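PDB 5UTT: sortase from Actinomyces oris, which probably acts as a class E transpeptidase, cleaving the sorting signals of surface proteins and linking the proteins to the cell envelope. Local coordinates for residues 126-131 with 145-150; 45-50 with 74-79; 169-174 with 178-183. All blocks are in the same frame, centred on the assembly; numbering follows the deposited sequence.

Interaction 1 (126-131 with 145-150); sequences EVIAPV and TLTTCH
Ile128 lays its CG2 methyl across two threonine methyls of strand 142-150, Thr145 CG2 and Thr147 CG2, while the preceding carbonyl, Val127 O, overhangs Thr145. Traced outward from its backbone, the Thr145 side chain divides its two branches between apolar and polar neighbours. CB lies 4.5 Å from both Val127 O and Ile128 CG2, beneath the point where the loop bends over the strand. With OG1 beside the backbone N (chi1 -65°), CG2 stands opposite that N and rises 4.0 Å from Ile128 CG2 and 3.9 Å from Val127 O. The hydroxyl OG1 is also 3.9 Å from Val127 O, and the two are satisfied by different groups: OG1 is hydrogen-bonded to Asn75 OD1, and Val127 O to His166 NE2. The ND2 end of the same Asn75 amide holds Ala129 O, so one asparagine ties the strand to the loop. Residues 145-149 read TLTTC, the TLXTC signature of sortases, in which the terminal cysteine is the family nucleophile; Cys149 probably fills that role here, near the C-terminal end of the strand, beyond the residues that the loop touches. Within 126-131 the chain leaves a short 3-10 segment, and the Ala129 N to Glu126 O bond of 3.1 Å closes the bend that brings Ile128 down to the sheet. Ile128 runs at about a right angle to both threonines, reaching Thr147 CG2 at 4.1 Å. At Thr147, with OG1 at a chi1 of 78°, CG2 is opposite the carbonyl carbon, while OG1 is hydrogen-bonded to Tyr64 OH.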
loop_
_atom_site.group_PDB
_atom_site.type_symbol
_atom_site.label_atom_id
_atom_site.label_comp_id
_atom_site.label_asym_id
_atom_site.label_seq_id
_atom_site.Cartn_x
_atom_site.Cartn_y
_atom_site.Cartn_z
ATOM N N GLU A 126 -2.977 9.327 -13.410
ATOM C CA GLU A 126 -1.571 8.999 -13.725
ATOM C C GLU A 126 -0.780 8.583 -12.454
ATOM O O GLU A 126 0.233 7.890 -12.522
ATOM C CB GLU A 126 -0.880 10.176 -14.417
ATOM C CG GLU A 126 -0.691 11.397 -13.523
ATOM C CD GLU A 126 -1.810 12.410 -13.662
ATOM O OE1 GLU A 126 -2.907 12.095 -14.207
ATOM O OE2 GLU A 126 -1.558 13.560 -13.250
ATOM N N VAL A 127 -1.243 8.993 -11.284
ATOM C CA VAL A 127 -0.505 8.652 -10.058
ATOM C C VAL A 127 -0.505 7.131 -9.801
ATOM O O VAL A 127 0.316 6.631 -9.028
ATOM C CB VAL A 127 -1.047 9.430 -8.835
ATOM C CG1 VAL A 127 -0.978 10.935 -9.097
ATOM C CG2 VAL A 127 -2.474 9.005 -8.497
ATOM N N ILE A 128 -1.477 6.414 -10.378
ATOM C CA ILE A 128 -1.576 4.945 -10.234
ATOM C C ILE A 128 -1.284 4.193 -11.544
ATOM O O ILE A 128 -1.531 3.018 -11.667
ATOM C CB ILE A 128 -2.937 4.496 -9.611
ATOM C CG1 ILE A 128 -4.123 4.919 -10.473
ATOM C CG2 ILE A 128 -3.035 5.065 -8.211
ATOM C CD1 ILE A 128 -5.426 4.212 -10.147
ATOM N N ALA A 129 -0.699 4.886 -12.505
ATOM C CA ALA A 129 -0.251 4.207 -13.712
ATOM C C ALA A 129 0.848 3.205 -13.349
ATOM O O ALA A 129 1.491 3.311 -12.303
ATOM C CB ALA A 129 0.250 5.222 -14.719
ATOM N N PRO A 130 1.129 2.257 -14.259
ATOM C CA PRO A 130 2.178 1.261 -14.043
ATOM C C PRO A 130 3.496 1.888 -13.674
ATOM O O PRO A 130 4.139 1.411 -12.760
ATOM C CB PRO A 130 2.264 0.563 -15.389
ATOM C CG PRO A 130 0.876 0.637 -15.917
ATOM C CD PRO A 130 0.299 1.950 -15.429
ATOM N N VAL A 131 3.874 2.956 -14.383
ATOM C CA VAL A 131 4.943 3.835 -13.967
ATOM C C VAL A 131 4.304 5.089 -13.343
ATOM O O VAL A 131 3.638 5.836 -14.038
ATOM C CB VAL A 131 5.866 4.241 -15.126
ATOM C CG1 VAL A 131 7.002 5.114 -14.605
ATOM C CG2 VAL A 131 6.391 2.998 -15.795
ATOM N N THR A 145 1.417 1.939 -4.271
ATOM C CA THR A 145 0.911 3.272 -4.196
ATOM C C THR A 145 -0.223 3.230 -3.189
ATOM O O THR A 145 -1.079 2.374 -3.302
ATOM C CB THR A 145 0.380 3.781 -5.546
ATOM O OG1 THR A 145 1.485 3.883 -6.480
ATOM C CG2 THR A 145 -0.188 5.165 -5.419
ATOM N N LEU A 146 -0.169 4.137 -2.231
ATOM C CA LEU A 146 -1.284 4.305 -1.259
ATOM C C LEU A 146 -1.994 5.585 -1.561
ATOM O O LEU A 146 -1.320 6.647 -1.637
ATOM C CB LEU A 146 -0.763 4.337 0.174
ATOM C CG LEU A 146 -0.635 3.026 0.979
ATOM C CD1 LEU A 146 0.246 2.041 0.296
ATOM C CD2 LEU A 146 -0.123 3.294 2.393
ATOM N N THR A 147 -3.339 5.544 -1.572
ATOM C CA THR A 147 -4.162 6.702 -1.850
ATOM C C THR A 147 -5.204 6.901 -0.773
ATOM O O THR A 147 -5.755 5.933 -0.274
ATOM C CB THR A 147 -4.880 6.661 -3.257
ATOM O OG1 THR A 147 -6.037 5.810 -3.287
ATOM C CG2 THR A 147 -3.940 6.114 -4.352
ATOM N N THR A 148 -5.459 8.147 -0.480
ATOM C CA THR A 148 -6.545 8.500 0.441
ATOM C C THR A 148 -6.960 9.959 0.210
ATOM O O THR A 148 -6.348 10.677 -0.561
ATOM C CB THR A 148 -6.095 8.251 1.907
ATOM O OG1 THR A 148 -7.254 8.352 2.769
ATOM C CG2 THR A 148 -5.124 9.242 2.332
ATOM N N CYS A 149 -7.979 10.433 0.939
ATOM C CA CYS A 149 -8.485 11.789 0.813
ATOM C C CYS A 149 -7.687 12.770 1.614
ATOM O O CYS A 149 -7.151 12.416 2.653
ATOM C CB CYS A 149 -9.963 11.830 1.292
ATOM S SG CYS A 149 -11.039 11.061 0.079
ATOM N N HIS A 150 -7.651 14.021 1.139
ATOM C CA HIS A 150 -7.084 15.133 1.854
ATOM C C HIS A 150 -7.801 16.441 1.394
ATOM O O HIS A 150 -8.197 16.591 0.239
ATOM C CB HIS A 150 -5.526 15.214 1.618
ATOM C CG HIS A 150 -4.791 16.154 2.545
ATOM N ND1 HIS A 150 -4.502 15.845 3.854
ATOM C CD2 HIS A 150 -4.266 17.390 2.339
ATOM C CE1 HIS A 150 -3.821 16.824 4.409
ATOM N NE2 HIS A 150 -3.684 17.788 3.515
#

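Interaction 2 (45-50 with 74-79); sequences MPIMEG and GNFAIA
Ile47 of strand 45-49 packs its CG2 branch onto Ile78 and Phe76 of strand 74-79; both strands belong to the curled sheet that forms the sortase beta-barrel. They are not direct neighbours: strand 61-63 runs between them, and Ala61 touches both isoleucines. With the backbones this far apart, 7.9 Å between Ile47 CA and Ile78 CA, the contact consists of side chains alone. Its tight part is small and wholly apolar. With CG1 of Ile47 at a chi1 of -54°, CG2 stands opposite the backbone N and meets Ile78 CG2 methyl to methyl at 3.9 Å, and the two side chains cross at about a right angle. Leu32 of strand 28-33 adds to the packing around Ile47, and Leu146 of strand 142-150 to that around Ile78.

Toward either end of strand 45-49 the fit becomes looser. Met45 is fully extended, yet CE stops 5.4 Å from Ala79 O; the side chain packs instead against Asn87 and Phe89. At the other end, Glu49 starts away from strand 74-79; its carboxylate oxygen OE1 remains 5.9 Å from Phe76 CE1 and is hydrogen-bonded to His63 ND1. The imidazole of His63 also stacks with the ring of Phe76, bridging the loose end to the apolar one. The Phe76 side chain crosses that of Ile47 obliquely; its CG is opposite the backbone N (chi1 175°), which carries the ring to Ile47: there CZ, at the ring edge, lies 4.1 Å from Ile47 CG2, which sits near the ring plane.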
loop_
_atom_site.group_PDB
_atom_site.type_symbol
_atom_site.label_atom_id
_atom_site.label_comp_id
_atom_site.label_asym_id
_atom_site.label_seq_id
_atom_site.Cartn_x
_atom_site.Cartn_y
_atom_site.Cartn_z
ATOM N N MET A 45 -3.576 -3.817 8.776
ATOM C CA MET A 45 -4.694 -3.533 7.944
ATOM C C MET A 45 -4.816 -4.532 6.837
ATOM O O MET A 45 -3.852 -4.702 6.034
ATOM C CB MET A 45 -4.519 -2.114 7.399
ATOM C CG MET A 45 -5.702 -1.575 6.641
ATOM S SD MET A 45 -5.479 0.177 6.282
ATOM C CE MET A 45 -7.071 0.668 5.597
ATOM N N PRO A 46 -5.945 -5.220 6.729
ATOM C CA PRO A 46 -6.085 -6.176 5.597
ATOM C C PRO A 46 -6.132 -5.423 4.278
ATOM O O PRO A 46 -6.627 -4.292 4.225
ATOM C CB PRO A 46 -7.436 -6.869 5.853
ATOM C CG PRO A 46 -7.848 -6.400 7.194
ATOM C CD PRO A 46 -7.197 -5.126 7.498
ATOM N N ILE A 47 -5.535 -6.034 3.244
ATOM C CA ILE A 47 -5.670 -5.601 1.893
ATOM C C ILE A 47 -6.553 -6.556 1.111
ATOM O O ILE A 47 -6.263 -7.764 1.024
ATOM C CB ILE A 47 -4.294 -5.524 1.182
ATOM C CG1 ILE A 47 -3.313 -4.643 1.986
ATOM C CG2 ILE A 47 -4.499 -4.938 -0.203
ATOM C CD1 ILE A 47 -1.844 -4.776 1.514
ATOM N N MET A 48 -7.588 -6.011 0.496
ATOM C CA MET A 48 -8.549 -6.822 -0.290
ATOM C C MET A 48 -8.669 -6.347 -1.718
ATOM O O MET A 48 -8.432 -5.171 -1.999
ATOM C CB MET A 48 -9.935 -6.854 0.400
ATOM C CG MET A 48 -9.916 -7.561 1.710
ATOM S SD MET A 48 -11.466 -7.211 2.567
ATOM C CE MET A 48 -11.047 -7.734 4.213
ATOM N N GLU A 49 -9.051 -7.233 -2.632
ATOM C CA GLU A 49 -9.309 -6.842 -4.007
ATOM C C GLU A 49 -10.519 -5.921 -4.106
ATOM O O GLU A 49 -11.576 -6.205 -3.535
ATOM C CB GLU A 49 -9.458 -8.087 -4.884
ATOM C CG GLU A 49 -9.699 -7.824 -6.360
ATOM C CD GLU A 49 -8.473 -7.325 -7.110
ATOM O OE1 GLU A 49 -7.397 -7.113 -6.489
ATOM O OE2 GLU A 49 -8.618 -7.110 -8.317
ATOM N N GLY A 50 -10.383 -4.808 -4.812
ATOM C CA GLY A 50 -11.534 -3.906 -5.049
ATOM C C GLY A 50 -11.583 -2.707 -4.148
ATOM O O GLY A 50 -10.996 -2.704 -3.033
ATOM N N GLY A 74 5.360 -3.063 -12.303
ATOM C CA GLY A 74 4.307 -2.024 -12.473
ATOM C C GLY A 74 3.938 -1.402 -11.157
ATOM O O GLY A 74 4.817 -1.109 -10.342
ATOM N N ASN A 75 2.634 -1.236 -10.906
ATOM C CA ASN A 75 2.219 -0.466 -9.733
ATOM C C ASN A 75 1.042 -1.101 -9.054
ATOM O O ASN A 75 0.013 -1.217 -9.675
ATOM C CB ASN A 75 1.841 0.936 -10.202
ATOM C CG ASN A 75 1.650 1.925 -9.052
ATOM O OD1 ASN A 75 1.861 1.597 -7.876
ATOM N ND2 ASN A 75 1.281 3.142 -9.388
ATOM N N PHE A 76 1.253 -1.585 -7.834
ATOM C CA PHE A 76 0.190 -2.215 -7.009
ATOM C C PHE A 76 -0.427 -1.082 -6.195
ATOM O O PHE A 76 0.155 -0.630 -5.203
ATOM C CB PHE A 76 0.791 -3.297 -6.130
ATOM C CG PHE A 76 -0.200 -3.931 -5.164
ATOM C CD1 PHE A 76 -1.075 -4.892 -5.616
ATOM C CD2 PHE A 76 -0.169 -3.621 -3.811
ATOM C CE1 PHE A 76 -1.986 -5.497 -4.742
ATOM C CE2 PHE A 76 -1.078 -4.224 -2.919
ATOM C CZ PHE A 76 -1.970 -5.151 -3.389
ATOM N N ALA A 77 -1.610 -0.627 -6.561
ATOM C CA ALA A 77 -2.117 0.573 -5.951
ATOM C C ALA A 77 -3.268 0.199 -5.036
ATOM O O ALA A 77 -4.104 -0.672 -5.376
ATOM C CB ALA A 77 -2.564 1.555 -7.000
ATOM N N ILE A 78 -3.267 0.812 -3.878
ATOM C CA ILE A 78 -4.339 0.540 -2.895
ATOM C C ILE A 78 -4.926 1.815 -2.327
ATOM O O ILE A 78 -4.251 2.804 -2.052
ATOM C CB ILE A 78 -3.837 -0.399 -1.762
ATOM C CG1 ILE A 78 -2.654 0.218 -1.030
ATOM C CG2 ILE A 78 -3.519 -1.817 -2.283
ATOM C CD1 ILE A 78 -2.226 -0.571 0.178
ATOM N N ALA A 79 -6.233 1.767 -2.093
ATOM C CA ALA A 79 -6.985 2.875 -1.512
ATOM C C ALA A 79 -7.327 2.556 -0.076
ATOM O O ALA A 79 -7.550 1.396 0.272
ATOM C CB ALA A 79 -8.274 3.091 -2.328
#

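Interaction 3 (169-174 with 178-183); sequences FAYWMD and GRPESV
Gly178 begins the return of the chain alongside the end of strand 161-174, lying under the methyl group of Met173. The touching parts of 169-174 and 178-183 run in roughly opposing directions, 150° apart, after a short connection. Gly178 is nearly fully extended, with phi positive, a conformation readily adopted by glycine; Met173 CE presses against its carbonyl carbon, 3.5 Å from Gly178 C.

At Arg179 the backbone, not the side chain, makes the contact. Met173 is extended at chi2 and then bends at chi3 (67°), laying its thioether along the peptide links: CE is 3.4 Å from Arg179 N, and SD is 3.4 Å from Arg179 C. The arginine side chain departs from the strand and touches Trp109 instead. Pro180 follows, its ring resting against both the sulfur and the phenol: CD lies 4.0 Å from Met173 SD, and CB 3.5 Å from Tyr171 OH. The tyrosine ring meets the proline obliquely, with CE1 4.5 Å from Pro180 CG. Its reach follows from a chi1 of 62°, which sets Tyr171 CG between the backbone N and carbonyl carbon, and Met173 CG lies in plane at the edge of the ring.

From Pro180 the chain enters a type I beta turn, closed by Val183 N to Pro180 O at 3.0 Å. Glu181 occupies the exposed outer part of this turn, and Ser182 OG is hydrogen-bonded to Glu100 OE1. Strand 161-174 pairs with strand 108-120, the pairing interrupted by a classic beta bulge in which Ala170 and Tyr171 both face Val111, while the returning segment packs across strands 108-120 and 100-104, Pro180 touching Trp109, Val111 and Ile102, and Val183 packing on Ile102.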
loop_
_atom_site.group_PDB
_atom_site.type_symbol
_atom_site.label_atom_id
_atom_site.label_comp_id
_atom_site.label_asym_id
_atom_site.label_seq_id
_atom_site.Cartn_x
_atom_site.Cartn_y
_atom_site.Cartn_z
ATOM N N PHE A 169 9.993 -1.003 -4.627
ATOM C CA PHE A 169 10.362 -2.278 -4.034
ATOM C C PHE A 169 11.812 -2.291 -3.576
ATOM O O PHE A 169 12.704 -1.848 -4.350
ATOM C CB PHE A 169 10.060 -3.405 -5.024
ATOM C CG PHE A 169 10.356 -4.784 -4.496
ATOM C CD1 PHE A 169 9.532 -5.400 -3.558
ATOM C CD2 PHE A 169 11.467 -5.455 -4.919
ATOM C CE1 PHE A 169 9.826 -6.659 -3.060
ATOM C CE2 PHE A 169 11.762 -6.699 -4.440
ATOM C CZ PHE A 169 10.952 -7.300 -3.500
ATOM N N ALA A 170 12.071 -2.769 -2.354
ATOM C CA ALA A 170 13.412 -2.818 -1.792
ATOM C C ALA A 170 13.915 -4.244 -1.662
ATOM O O ALA A 170 14.948 -4.593 -2.242
ATOM C CB ALA A 170 13.464 -2.120 -0.436
ATOM N N TYR A 171 13.191 -5.077 -0.931
ATOM C CA TYR A 171 13.556 -6.490 -0.814
ATOM C C TYR A 171 12.341 -7.297 -0.421
ATOM O O TYR A 171 11.286 -6.728 -0.100
ATOM C CB TYR A 171 14.659 -6.666 0.233
ATOM C CG TYR A 171 14.277 -6.261 1.631
ATOM C CD1 TYR A 171 13.683 -7.186 2.494
ATOM C CD2 TYR A 171 14.501 -4.977 2.092
ATOM C CE1 TYR A 171 13.342 -6.834 3.776
ATOM C CE2 TYR A 171 14.157 -4.617 3.385
ATOM C CZ TYR A 171 13.572 -5.566 4.206
ATOM O OH TYR A 171 13.210 -5.244 5.476
ATOM N N TRP A 172 12.495 -8.612 -0.452
ATOM C CA TRP A 172 11.447 -9.500 0.045
ATOM C C TRP A 172 12.023 -10.573 0.943
ATOM O O TRP A 172 13.218 -10.782 0.994
ATOM C CB TRP A 172 10.662 -10.137 -1.098
ATOM C CG TRP A 172 11.480 -11.064 -2.045
ATOM C CD1 TRP A 172 12.375 -10.678 -3.007
ATOM C CD2 TRP A 172 11.436 -12.497 -2.098
ATOM N NE1 TRP A 172 12.875 -11.794 -3.664
ATOM C CE2 TRP A 172 12.330 -12.917 -3.107
ATOM C CE3 TRP A 172 10.724 -13.473 -1.392
ATOM C CZ2 TRP A 172 12.507 -14.260 -3.424
ATOM C CZ3 TRP A 172 10.919 -14.797 -1.683
ATOM C CH2 TRP A 172 11.802 -15.184 -2.709
ATOM N N MET A 173 11.155 -11.232 1.687
ATOM C CA MET A 173 11.575 -12.342 2.535
ATOM C C MET A 173 10.566 -13.459 2.461
ATOM O O MET A 173 9.358 -13.194 2.353
ATOM C CB MET A 173 11.743 -11.893 3.978
ATOM C CG MET A 173 12.711 -10.742 4.192
ATOM S SD MET A 173 12.901 -10.276 5.934
ATOM C CE MET A 173 13.717 -11.739 6.549
ATOM N N ASP A 174 11.039 -14.705 2.529
ATOM C CA ASP A 174 10.159 -15.850 2.744
ATOM C C ASP A 174 9.648 -15.770 4.177
ATOM O O ASP A 174 10.445 -15.712 5.101
ATOM C CB ASP A 174 10.955 -17.153 2.545
ATOM C CG ASP A 174 10.078 -18.373 2.433
ATOM O OD1 ASP A 174 9.050 -18.454 3.146
ATOM O OD2 ASP A 174 10.442 -19.276 1.638
ATOM N N GLY A 178 11.828 -15.748 7.973
ATOM C CA GLY A 178 12.205 -14.508 8.610
ATOM C C GLY A 178 11.220 -13.384 8.341
ATOM O O GLY A 178 10.309 -13.527 7.524
ATOM N N ARG A 179 11.444 -12.265 9.010
ATOM C CA ARG A 179 10.631 -11.085 8.808
ATOM C C ARG A 179 11.489 -9.820 8.994
ATOM O O ARG A 179 12.590 -9.887 9.569
ATOM C CB ARG A 179 9.424 -11.121 9.738
ATOM C CG ARG A 179 9.747 -10.772 11.168
ATOM C CD ARG A 179 8.490 -10.986 12.031
ATOM N NE ARG A 179 8.772 -10.663 13.416
ATOM C CZ ARG A 179 8.103 -11.146 14.477
ATOM N NH1 ARG A 179 7.104 -11.987 14.330
ATOM N NH2 ARG A 179 8.463 -10.780 15.687
ATOM N N PRO A 180 11.016 -8.670 8.478
ATOM C CA PRO A 180 11.796 -7.452 8.623
ATOM C C PRO A 180 12.034 -7.036 10.061
ATOM O O PRO A 180 11.149 -7.188 10.917
ATOM C CB PRO A 180 10.931 -6.405 7.923
ATOM C CG PRO A 180 10.161 -7.179 6.935
ATOM C CD PRO A 180 9.815 -8.435 7.662
ATOM N N GLU A 181 13.180 -6.418 10.296
ATOM C CA GLU A 181 13.544 -5.972 11.643
ATOM C C GLU A 181 12.576 -4.970 12.231
ATOM O O GLU A 181 12.387 -4.969 13.445
ATOM C CB GLU A 181 14.946 -5.373 11.666
ATOM C CG GLU A 181 16.055 -6.424 11.626
ATOM C CD GLU A 181 16.203 -7.225 12.919
ATOM O OE1 GLU A 181 16.296 -6.606 14.011
ATOM O OE2 GLU A 181 16.244 -8.474 12.859
ATOM N N SER A 182 11.980 -4.141 11.375
ATOM C CA SER A 182 11.006 -3.122 11.812
ATOM C C SER A 182 9.703 -3.726 12.335
ATOM O O SER A 182 8.938 -3.048 13.034
ATOM C CB SER A 182 10.655 -2.181 10.666
ATOM O OG SER A 182 10.120 -2.900 9.560
ATOM N N VAL A 183 9.408 -4.959 11.931
ATOM C CA VAL A 183 8.140 -5.573 12.314
ATOM C C VAL A 183 8.287 -5.929 13.796
ATOM O O VAL A 183 9.175 -6.683 14.158
ATOM C CB VAL A 183 7.813 -6.780 11.411
ATOM C CG1 VAL A 183 6.738 -7.669 12.043
ATOM C CG2 VAL A 183 7.388 -6.278 10.032
#

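How the interactions relate
Interactions 1 and 2 are adjacent, with centres 11 Å apart, because strands 74-79 and 142-150 pair directly: Thr145 O lies 2.7 Å from Ile78 N, a probable hydrogen bond. Ile78 thus belongs to the apolar cluster of interaction 2 and to the backbone ladder beneath interaction 1. Interaction 3 reaches the same sheet through strand 161-174, which neighbours strand 142-150, but is remote, its centre about 23 Å from that of interaction 1 and on the opposite side of the chain's centre, and about 18 Å from that of interaction 2. The probable catalytic centre, where Cys149 adjoins Arg162, lies near the end of strand 142-150, beyond the part of it that interaction 1 touches.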